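Local coordinates for antibiotic resistance protein (PDB 2VLI), which probably acts as a P-loop phosphotransferase that confers resistance to the antibiotic tunicamycin, at residues Leu111-Leu115 with Asn116-Glu120; Ser97-Asp101 with Arg102-Val106; Gln159-Ala162 with Glu163-Ala167; Leu139-Arg143 with Gly144-Gln148. All blocks are in the same frame, centred on the assembly; numbering follows the deposited sequence.

Contact 1: Leu111-Leu115 with Asn116-Glu120; sequences LIAPL and NVVLE
Pro114, Leu115, Val118 and Leu119 make a local strand-to-helix turn: strand 107-112 of the parallel sheet has ended, and helix 115-123 starts on the carbonyl of Pro114. Pro114 is the N-cap residue. Proline suits this place because, having no N-H to offer, it wastes no donor at the turn, and its ring holds phi near the helical value, here -62°. The first i to i+4 bonds of the helix follow: Val118 N to Pro114 O at 3.1 Å, and Leu119 N to Leu115 O at 2.9 Å.

The apolar groups follow the same spacing. Leu115 sends its CG opposite the backbone N (chi1 176°), which lays CD1 against Leu119, 3.9 Å from its CG; the two leucines cross at a slant. Leu119 in turn folds back over the carbonyl to which its N-H is hydrogen-bonded, so that its CG lies 3.4 Å from Leu115 O. On the buried side the CG2 branch of Val118 meets Ala113 CB at 3.9 Å, a methyl being enough to fill this buried position. Val117 CG2 brushes Pro114 CB more loosely, at 4.2 Å.

Around the turn, Leu115 and Leu119 both rest on Val135 of helix 132-142, Ala113 touches Phe14, and Ile112 pairs through its backbone with Ile151 of the edge strand 150-152.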
loop_
_atom_site.group_PDB
_atom_site.type_symbol
_atom_site.label_atom_id
_atom_site.label_comp_id
_atom_site.label_asym_id
_atom_site.label_seq_id
_atom_site.Cartn_x
_atom_site.Cartn_y
_atom_site.Cartn_z
ATOM N N LEU A 111 -3.986 -8.146 11.430
ATOM C CA LEU A 111 -4.208 -7.515 12.732
ATOM C C LEU A 111 -4.161 -6.046 12.604
ATOM O O LEU A 111 -3.159 -5.481 12.165
ATOM C CB LEU A 111 -3.159 -7.950 13.726
ATOM C CG LEU A 111 -3.041 -9.460 13.836
ATOM C CD1 LEU A 111 -2.107 -9.880 14.956
ATOM C CD2 LEU A 111 -4.411 -10.102 13.998
ATOM N N ILE A 112 -5.261 -5.411 13.016
ATOM C CA ILE A 112 -5.341 -3.964 13.146
ATOM C C ILE A 112 -5.082 -3.578 14.600
ATOM O O ILE A 112 -5.954 -3.702 15.452
ATOM C CB ILE A 112 -6.714 -3.429 12.729
ATOM C CG1 ILE A 112 -7.083 -3.927 11.321
ATOM C CG2 ILE A 112 -6.748 -1.886 12.863
ATOM C CD1 ILE A 112 -5.932 -3.770 10.311
ATOM N N ALA A 113 -3.887 -3.097 14.862
ATOM C CA ALA A 113 -3.456 -2.854 16.205
ATOM C C ALA A 113 -3.390 -1.371 16.477
ATOM O O ALA A 113 -3.110 -0.599 15.576
ATOM C CB ALA A 113 -2.095 -3.506 16.439
ATOM N N PRO A 114 -3.631 -0.965 17.749
ATOM C CA PRO A 114 -3.550 0.429 18.144
ATOM C C PRO A 114 -2.155 1.029 17.977
ATOM O O PRO A 114 -1.133 0.347 18.225
ATOM C CB PRO A 114 -3.943 0.394 19.629
ATOM C CG PRO A 114 -4.803 -0.797 19.735
ATOM C CD PRO A 114 -4.111 -1.811 18.858
ATOM N N LEU A 115 -2.103 2.283 17.522
ATOM C CA LEU A 115 -0.813 2.945 17.273
ATOM C C LEU A 115 0.155 2.859 18.512
ATOM O O LEU A 115 1.336 2.583 18.370
ATOM C CB LEU A 115 -1.017 4.383 16.847
ATOM C CG LEU A 115 0.184 5.267 16.628
ATOM C CD1 LEU A 115 1.156 4.664 15.608
ATOM C CD2 LEU A 115 -0.299 6.718 16.290
ATOM N N ASN A 116 -0.360 3.111 19.702
ATOM C CA ASN A 116 0.478 3.157 20.877
ATOM C C ASN A 116 1.082 1.785 21.181
ATOM O O ASN A 116 2.251 1.699 21.566
ATOM C CB ASN A 116 -0.340 3.701 22.057
ATOM C CG ASN A 116 -1.306 2.690 22.635
ATOM O OD1 ASN A 116 -1.013 2.093 23.688
ATOM N ND2 ASN A 116 -2.452 2.482 21.993
ATOM N N VAL A 117 0.308 0.716 20.937
ATOM C CA VAL A 117 0.766 -0.655 21.132
ATOM C C VAL A 117 1.911 -0.978 20.172
ATOM O O VAL A 117 2.928 -1.590 20.575
ATOM C CB VAL A 117 -0.382 -1.648 21.031
ATOM C CG1 VAL A 117 0.101 -3.137 20.842
ATOM C CG2 VAL A 117 -1.321 -1.478 22.245
ATOM N N VAL A 118 1.782 -0.535 18.926
ATOM C CA VAL A 118 2.839 -0.769 17.951
ATOM C C VAL A 118 4.091 0.059 18.300
ATOM O O VAL A 118 5.206 -0.449 18.253
ATOM C CB VAL A 118 2.391 -0.478 16.521
ATOM C CG1 VAL A 118 3.544 -0.723 15.572
ATOM C CG2 VAL A 118 1.187 -1.362 16.142
ATOM N N LEU A 119 3.903 1.318 18.645
ATOM C CA LEU A 119 5.012 2.183 18.934
ATOM C C LEU A 119 5.750 1.668 20.148
ATOM O O LEU A 119 6.965 1.690 20.179
ATOM C CB LEU A 119 4.540 3.590 19.229
ATOM C CG LEU A 119 4.151 4.429 18.042
ATOM C CD1 LEU A 119 3.648 5.738 18.581
ATOM C CD2 LEU A 119 5.342 4.565 17.084
ATOM N N GLU A 120 5.002 1.209 21.135
ATOM C CA GLU A 120 5.602 0.691 22.371
ATOM C C GLU A 120 6.385 -0.617 22.137
ATOM O O GLU A 120 7.452 -0.824 22.708
ATOM C CB GLU A 120 4.517 0.541 23.444
ATOM C CG GLU A 120 3.978 1.913 23.915
ATOM C CD GLU A 120 2.637 1.881 24.683
ATOM O OE1 GLU A 120 2.385 2.847 25.442
ATOM O OE2 GLU A 120 1.830 0.934 24.510
#

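Contact 2: Ser97-Asp101 with Arg102-Val106; sequences SGLKD and RGLSV
Leu99 and Lys100 close helix 89-101 against Gly103 and Leu104 in a Schellman motif: Leu104 N bonds to Leu99 O at 2.9 Å, and Gly103 N to Lys100 O at 2.8 Å. Gly103 is the C-prime residue, and its positive phi of 68°, easily adopted without a side chain, turns the chain out of the helix.

Arg102 ties down the last turn a second way. The carbonyl of Gly98 is gripped twice, by Arg102 N at 3.2 Å and by Arg102 NH1 at 3.0 Å, the two donors arriving from opposite faces of the carbonyl plane. The side chain runs straight from CG to NE, and the oxygen lies in the guanidinium plane. Glycine suits 98, since NH1 passes 3.4 Å from its CA, where space for a side chain is tight. The guanidinium is committed elsewhere too, since NE forms a salt bridge with Asp67.

Leu99 supplies the apolar contacts of the motif, with one methyl to each partner. Its CD2 meets Leu104 CD1 at 4.0 Å and its CD1 meets Val106 CG2 at 3.8 Å, crossing both side chains at about a right angle.

Helix 61-75 backs this corner through Leu66, Gln70 and Ser73, while the side chains of Leu104 and Val106 rest on Ile7 of strand 7-11.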
loop_
_atom_site.group_PDB
_atom_site.type_symbol
_atom_site.label_atom_id
_atom_site.label_comp_id
_atom_site.label_asym_id
_atom_site.label_seq_id
_atom_site.Cartn_x
_atom_site.Cartn_y
_atom_site.Cartn_z
ATOM N N SER A 97 -2.473 -14.780 -4.638
ATOM C CA SER A 97 -2.679 -15.566 -5.869
ATOM C C SER A 97 -1.759 -16.823 -5.963
ATOM O O SER A 97 -2.157 -17.875 -6.497
ATOM C CB SER A 97 -2.555 -14.669 -7.100
ATOM O OG SER A 97 -1.351 -13.929 -7.071
ATOM N N GLY A 98 -0.545 -16.721 -5.419
ATOM C CA GLY A 98 0.313 -17.897 -5.264
ATOM C C GLY A 98 -0.283 -19.020 -4.455
ATOM O O GLY A 98 -0.168 -20.165 -4.846
ATOM N N LEU A 99 -0.929 -18.712 -3.328
ATOM C CA LEU A 99 -1.616 -19.730 -2.541
ATOM C C LEU A 99 -2.698 -20.425 -3.372
ATOM O O LEU A 99 -2.787 -21.656 -3.422
ATOM C CB LEU A 99 -2.275 -19.134 -1.291
ATOM C CG LEU A 99 -1.290 -18.702 -0.212
ATOM C CD1 LEU A 99 -1.995 -17.818 0.723
ATOM C CD2 LEU A 99 -0.674 -19.912 0.478
ATOM N N LYS A 100 -3.515 -19.604 -4.002
ATOM C CA LYS A 100 -4.642 -20.078 -4.799
ATOM C C LYS A 100 -4.126 -21.045 -5.887
ATOM O O LYS A 100 -4.605 -22.169 -5.938
ATOM C CB LYS A 100 -5.364 -18.885 -5.407
ATOM C CG LYS A 100 -6.803 -19.167 -5.762
ATOM C CD LYS A 100 -7.240 -18.355 -6.971
ATOM C CE LYS A 100 -8.738 -18.573 -7.223
ATOM N NZ LYS A 100 -9.100 -20.013 -7.547
ATOM N N ASP A 101 -3.120 -20.607 -6.663
ATOM C CA ASP A 101 -2.370 -21.417 -7.699
ATOM C C ASP A 101 -1.934 -22.801 -7.224
ATOM O O ASP A 101 -1.996 -23.795 -7.975
ATOM C CB ASP A 101 -1.081 -20.699 -8.140
ATOM C CG ASP A 101 -1.336 -19.411 -8.924
ATOM O OD1 ASP A 101 -2.516 -19.096 -9.175
ATOM O OD2 ASP A 101 -0.350 -18.701 -9.259
ATOM N N ARG A 102 -1.482 -22.848 -5.980
ATOM C CA ARG A 102 -0.999 -24.061 -5.333
ATOM C C ARG A 102 -2.106 -24.850 -4.687
ATOM O O ARG A 102 -1.855 -25.817 -3.952
ATOM C CB ARG A 102 0.071 -23.701 -4.300
ATOM C CG ARG A 102 1.355 -23.323 -4.966
ATOM C CD ARG A 102 2.286 -22.639 -4.029
ATOM N NE ARG A 102 3.500 -22.252 -4.730
ATOM C CZ ARG A 102 3.650 -21.206 -5.514
ATOM N NH1 ARG A 102 2.673 -20.331 -5.693
ATOM N NH2 ARG A 102 4.820 -20.980 -6.061
ATOM N N GLY A 103 -3.329 -24.391 -4.910
ATOM C CA GLY A 103 -4.513 -25.030 -4.386
ATOM C C GLY A 103 -4.651 -24.949 -2.897
ATOM O O GLY A 103 -5.308 -25.782 -2.318
ATOM N N LEU A 104 -4.057 -23.941 -2.261
ATOM C CA LEU A 104 -4.046 -23.883 -0.811
ATOM C C LEU A 104 -5.111 -22.881 -0.354
ATOM O O LEU A 104 -5.116 -21.723 -0.786
ATOM C CB LEU A 104 -2.662 -23.458 -0.335
ATOM C CG LEU A 104 -1.523 -24.477 -0.380
ATOM C CD1 LEU A 104 -0.191 -23.808 -0.096
ATOM C CD2 LEU A 104 -1.788 -25.576 0.647
ATOM N N SER A 105 -6.006 -23.312 0.517
ATOM C CA SER A 105 -7.043 -22.431 0.988
ATOM C C SER A 105 -6.669 -22.105 2.406
ATOM O O SER A 105 -6.572 -23.002 3.246
ATOM C CB SER A 105 -8.426 -23.089 0.903
ATOM O OG SER A 105 -9.435 -22.073 0.809
ATOM N N VAL A 106 -6.388 -20.842 2.652
ATOM C CA VAL A 106 -5.926 -20.401 3.961
ATOM C C VAL A 106 -6.922 -19.439 4.584
ATOM O O VAL A 106 -7.600 -18.693 3.891
ATOM C CB VAL A 106 -4.461 -19.801 3.959
ATOM C CG1 VAL A 106 -3.535 -20.623 3.066
ATOM C CG2 VAL A 106 -4.414 -18.344 3.586
#

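Contact 3: Gln159-Ala162 with Glu163-Ala167; sequences QQVA and EQIAA
Val161 and Ile165, one turn apart on the amphipathic helix 158-169, form its close-packed side, whereas Gln160 and Glu163 belong to the more polar one. Val161 CG1 lies 3.9 Å from Ile165 CD1, the two side chains side by side and pointing the same way. Ile165 has CG1 opposite its own carbonyl carbon (chi1 -69°), which turns it back along the helix until CG1 is 3.3 Å from Val161 O. Both also meet Thr21 of helix 20-28, and their branched, wholly apolar side chains suit this buried side. Ala162 sits against Thr24 of the same helix, where a single methyl probably helps the helices to come near.

On the polar side Gln160 is exposed, a long polar chain suiting solvent; Glu163 and Gln159 are only partly exposed. Glu163 stretches back over the preceding turn, CG 3.2 Å from Gln159 O. In both pairs with the glutamines the side chains slant across each other, a carboxylate oxygen resting on a CG methylene: OE2 is 4.0 Å from Gln159 CG and OE1 4.0 Å from Gln160 CG. For hydrogen bonds and charge the polar ends turn outside the two segments: Arg28 ties Glu163 OE2 by a salt bridge and Gln159 OE1 by a hydrogen bond, and Gln160 OE1 turns back to Gly157 N.

Regular helical bonds run along both sides, the straightest being Ala166 N to Ala162 O, 2.9 Å.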
loop_
_atom_site.group_PDB
_atom_site.type_symbol
_atom_site.label_atom_id
_atom_site.label_comp_id
_atom_site.label_asym_id
_atom_site.label_seq_id
_atom_site.Cartn_x
_atom_site.Cartn_y
_atom_site.Cartn_z
ATOM N N GLN A 159 -4.203 -13.604 24.323
ATOM C CA GLN A 159 -5.053 -14.740 24.523
ATOM C C GLN A 159 -6.410 -14.559 23.863
ATOM O O GLN A 159 -6.953 -15.458 23.220
ATOM C CB GLN A 159 -5.250 -14.952 26.023
ATOM C CG GLN A 159 -5.413 -16.366 26.415
ATOM C CD GLN A 159 -4.142 -17.183 26.248
ATOM O OE1 GLN A 159 -4.198 -18.310 25.771
ATOM N NE2 GLN A 159 -2.996 -16.619 26.639
ATOM N N GLN A 160 -6.993 -13.399 24.076
ATOM C CA GLN A 160 -8.239 -13.046 23.418
ATOM C C GLN A 160 -8.170 -12.906 21.871
ATOM O O GLN A 160 -9.120 -13.237 21.178
ATOM C CB GLN A 160 -8.762 -11.756 24.018
ATOM C CG GLN A 160 -9.332 -11.911 25.405
ATOM C CD GLN A 160 -9.450 -10.557 26.120
ATOM O OE1 GLN A 160 -8.466 -9.800 26.252
ATOM N NE2 GLN A 160 -10.657 -10.243 26.565
ATOM N N VAL A 161 -7.068 -12.398 21.333
ATOM C CA VAL A 161 -6.896 -12.373 19.847
ATOM C C VAL A 161 -6.886 -13.776 19.311
ATOM O O VAL A 161 -7.551 -14.101 18.334
ATOM C CB VAL A 161 -5.623 -11.629 19.469
ATOM C CG1 VAL A 161 -5.421 -11.538 17.906
ATOM C CG2 VAL A 161 -5.690 -10.252 20.035
ATOM N N ALA A 162 -6.165 -14.648 20.007
ATOM C CA ALA A 162 -6.063 -16.028 19.618
ATOM C C ALA A 162 -7.439 -16.657 19.620
ATOM O O ALA A 162 -7.817 -17.343 18.678
ATOM C CB ALA A 162 -5.053 -16.791 20.555
ATOM N N GLU A 163 -8.218 -16.355 20.659
ATOM C CA GLU A 163 -9.543 -16.927 20.830
ATOM C C GLU A 163 -10.518 -16.476 19.720
ATOM O O GLU A 163 -11.280 -17.270 19.197
ATOM C CB GLU A 163 -10.094 -16.548 22.232
ATOM C CG GLU A 163 -9.499 -17.466 23.334
ATOM C CD GLU A 163 -9.616 -16.942 24.776
ATOM O OE1 GLU A 163 -10.140 -15.823 25.014
ATOM O OE2 GLU A 163 -9.147 -17.670 25.681
ATOM N N GLN A 164 -10.435 -15.195 19.386
ATOM C CA GLN A 164 -11.184 -14.547 18.315
ATOM C C GLN A 164 -10.868 -15.175 16.959
ATOM O O GLN A 164 -11.758 -15.489 16.185
ATOM C CB GLN A 164 -10.793 -13.063 18.314
ATOM C CG GLN A 164 -11.592 -12.163 17.384
ATOM C CD GLN A 164 -13.035 -12.317 17.615
ATOM O OE1 GLN A 164 -13.478 -12.366 18.762
ATOM N NE2 GLN A 164 -13.806 -12.420 16.539
ATOM N N ILE A 165 -9.582 -15.401 16.702
ATOM C CA ILE A 165 -9.144 -16.025 15.459
ATOM C C ILE A 165 -9.620 -17.449 15.395
ATOM O O ILE A 165 -10.200 -17.880 14.388
ATOM C CB ILE A 165 -7.630 -15.952 15.304
ATOM C CG1 ILE A 165 -7.215 -14.499 15.079
ATOM C CG2 ILE A 165 -7.179 -16.880 14.149
ATOM C CD1 ILE A 165 -5.757 -14.223 15.081
ATOM N N ALA A 166 -9.438 -18.196 16.477
ATOM C CA ALA A 166 -9.971 -19.551 16.496
ATOM C C ALA A 166 -11.488 -19.613 16.269
ATOM O O ALA A 166 -11.948 -20.472 15.546
ATOM C CB ALA A 166 -9.585 -20.288 17.785
ATOM N N ALA A 167 -12.263 -18.739 16.909
ATOM C CA ALA A 167 -13.734 -18.695 16.703
ATOM C C ALA A 167 -14.103 -18.444 15.244
ATOM O O ALA A 167 -14.996 -19.077 14.695
ATOM C CB ALA A 167 -14.407 -17.595 17.616
#

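Contact 4: Leu139-Arg143 with Gly144-Gln148; sequences LNELR and GEQFQ. With CD (cadmium ion), chain C.
The Phe147 ring takes Leu142 CD2 over one face and the carbonyl O of Glu141 at its edge, in the turn through which the P-loop NTPase-like fold passes from helix 132-142 to strand 150-152. The methyl makes a CH-pi contact, 4.0 Å from the ring centroid and only 6° off the normal. At the edge, Phe147 CD2 is 3.5 Å from Glu141 O, a place where the slightly positive rim of an aromatic suits an oxygen. The ring of His92 also meets Phe147, its plane inclined at about 50°.

Glu141 O does more than touch the ring. It accepts Gly144 N at 3.0 Å, from well above the carbonyl plane, and a water at 2.9 Å that in turn accepts from Gln146 NE2. Gln146 bends at chi2 (-83°), bringing its OE1 to 3.2 Å from Gly144 CA; glycine fits a spot so closely overlaid. Glu141 extends its carboxylate to Thr89, which also receives Gln146 NE2. In the dimer Glu141 OE2 comes close to Glu141 OE2 of the second subunit, an approach that would probably favour a proton on one of the two.

Later in the turn, Glu145 binds the cadmium ion, which His150 also ligates. The Glu145 carboxylate chelates the metal with both oxygens, OE2 2.3 Å and OE1 2.6 Å from it. The amide of Gln148 steadies this group: its NE2 donates to the anti lone pair of Glu145 OE1, 2.7 Å away.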
loop_
_atom_site.group_PDB
_atom_site.type_symbol
_atom_site.label_atom_id
_atom_site.label_comp_id
_atom_site.label_asym_id
_atom_site.label_seq_id
_atom_site.Cartn_x
_atom_site.Cartn_y
_atom_site.Cartn_z
ATOM N N LEU A 139 -0.115 1.469 9.496
ATOM C CA LEU A 139 -1.316 0.979 10.121
ATOM C C LEU A 139 -2.554 1.393 9.287
ATOM O O LEU A 139 -3.503 0.636 9.159
ATOM C CB LEU A 139 -1.448 1.559 11.509
ATOM C CG LEU A 139 -0.296 1.212 12.479
ATOM C CD1 LEU A 139 -0.706 1.647 13.870
ATOM C CD2 LEU A 139 0.129 -0.241 12.419
ATOM N N ASN A 140 -2.510 2.587 8.749
ATOM C CA ASN A 140 -3.565 3.083 7.840
ATOM C C ASN A 140 -3.631 2.208 6.590
ATOM O O ASN A 140 -4.720 1.819 6.162
ATOM C CB ASN A 140 -3.277 4.534 7.490
ATOM C CG ASN A 140 -3.766 5.511 8.546
ATOM O OD1 ASN A 140 -4.630 5.187 9.338
ATOM N ND2 ASN A 140 -3.193 6.696 8.569
ATOM N N GLU A 141 -2.470 1.828 6.041
ATOM C CA GLU A 141 -2.445 0.906 4.862
ATOM C C GLU A 141 -3.040 -0.450 5.164
ATOM O O GLU A 141 -3.836 -0.967 4.375
ATOM C CB GLU A 141 -1.065 0.722 4.239
ATOM C CG GLU A 141 -1.085 -0.454 3.188
ATOM C CD GLU A 141 -0.010 -0.451 2.128
ATOM O OE1 GLU A 141 1.043 0.130 2.400
ATOM O OE2 GLU A 141 -0.259 -1.115 1.025
ATOM N N LEU A 142 -2.710 -1.039 6.330
ATOM C CA LEU A 142 -3.273 -2.319 6.689
ATOM C C LEU A 142 -4.808 -2.400 6.839
ATOM O O LEU A 142 -5.401 -3.474 6.726
ATOM C CB LEU A 142 -2.593 -2.868 7.972
ATOM C CG LEU A 142 -1.096 -3.170 7.840
ATOM C CD1 LEU A 142 -0.391 -3.535 9.201
ATOM C CD2 LEU A 142 -0.921 -4.282 6.902
ATOM N N ARG A 143 -5.403 -1.270 7.176
ATOM C CA ARG A 143 -6.840 -1.107 7.297
ATOM C C ARG A 143 -7.567 -1.100 5.942
ATOM O O ARG A 143 -8.787 -1.118 5.926
ATOM C CB ARG A 143 -7.175 0.161 8.009
ATOM C CG ARG A 143 -6.931 0.155 9.524
ATOM C CD ARG A 143 -7.134 1.565 10.011
ATOM N NE ARG A 143 -6.906 1.681 11.451
ATOM C CZ ARG A 143 -7.814 1.415 12.385
ATOM N NH1 ARG A 143 -9.045 1.067 12.066
ATOM N NH2 ARG A 143 -7.488 1.509 13.680
ATOM N N GLY A 144 -6.827 -1.125 4.835
ATOM C CA GLY A 144 -7.432 -1.228 3.498
ATOM C C GLY A 144 -8.111 -2.573 3.336
ATOM O O GLY A 144 -7.625 -3.577 3.857
ATOM N N GLU A 145 -9.194 -2.632 2.560
ATOM C CA GLU A 145 -9.850 -3.899 2.329
ATOM C C GLU A 145 -9.056 -4.912 1.508
ATOM O O GLU A 145 -9.406 -6.060 1.526
ATOM C CB GLU A 145 -11.301 -3.750 1.893
ATOM C CG GLU A 145 -12.149 -3.135 2.936
ATOM C CD GLU A 145 -12.130 -3.902 4.283
ATOM O OE1 GLU A 145 -12.216 -5.104 4.340
ATOM O OE2 GLU A 145 -12.119 -3.251 5.285
ATOM N N GLN A 146 -7.987 -4.511 0.814
ATOM C CA GLN A 146 -7.106 -5.495 0.138
ATOM C C GLN A 146 -6.431 -6.446 1.191
ATOM O O GLN A 146 -5.950 -7.539 0.894
ATOM C CB GLN A 146 -6.027 -4.769 -0.665
ATOM C CG GLN A 146 -4.853 -4.058 0.097
ATOM C CD GLN A 146 -5.187 -2.676 0.602
ATOM O OE1 GLN A 146 -6.356 -2.329 0.728
ATOM N NE2 GLN A 146 -4.147 -1.860 0.897
ATOM N N PHE A 147 -6.479 -6.028 2.437
ATOM C CA PHE A 147 -5.901 -6.831 3.568
ATOM C C PHE A 147 -6.950 -7.625 4.421
ATOM O O PHE A 147 -6.596 -8.238 5.403
ATOM C CB PHE A 147 -5.053 -5.896 4.450
ATOM C CG PHE A 147 -3.694 -5.630 3.914
ATOM C CD1 PHE A 147 -2.768 -6.655 3.802
ATOM C CD2 PHE A 147 -3.315 -4.349 3.538
ATOM C CE1 PHE A 147 -1.522 -6.393 3.240
ATOM C CE2 PHE A 147 -2.068 -4.083 3.037
ATOM C CZ PHE A 147 -1.164 -5.123 2.883
ATOM N N GLN A 148 -8.229 -7.685 4.015
ATOM C CA GLN A 148 -9.230 -8.452 4.758
ATOM C C GLN A 148 -8.855 -9.958 4.783
ATOM O O GLN A 148 -8.167 -10.441 3.878
ATOM C CB GLN A 148 -10.644 -8.142 4.238
ATOM C CG GLN A 148 -10.916 -8.705 2.888
ATOM C CD GLN A 148 -12.210 -8.221 2.162
ATOM O OE1 GLN A 148 -12.650 -8.922 1.271
ATOM N NE2 GLN A 148 -12.797 -7.064 2.530
HETATM CD CD CD C . -12.395 -4.883 6.919
HETATM O O HOH W 1 -4.382 0.823 2.152
#

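How the contacts relate
All four contacts are local, but they mark different points of one parallel alpha/beta fold. Contact 1 begins a helix, contact 2 ends one, contact 3 lies within one, and contact 4 leads from a helix into a short 3-10 turn. Contact 4 is the most buried, and it alone meets the second subunit, a metal and a bridging water. Contact 1 is apolar packing on backbone bonds; contacts 2 and 3 pair an apolar side with an arginine salt bridge. Contacts 1 and 4 join neighbouring elements, helices 115-123 and 132-142, which pack through Leu115 and Leu139. Contact 1 grazes contact 3 through Leu111 and Val161, while contact 2 stands apart, its centre about 29 Å from that of contact 1.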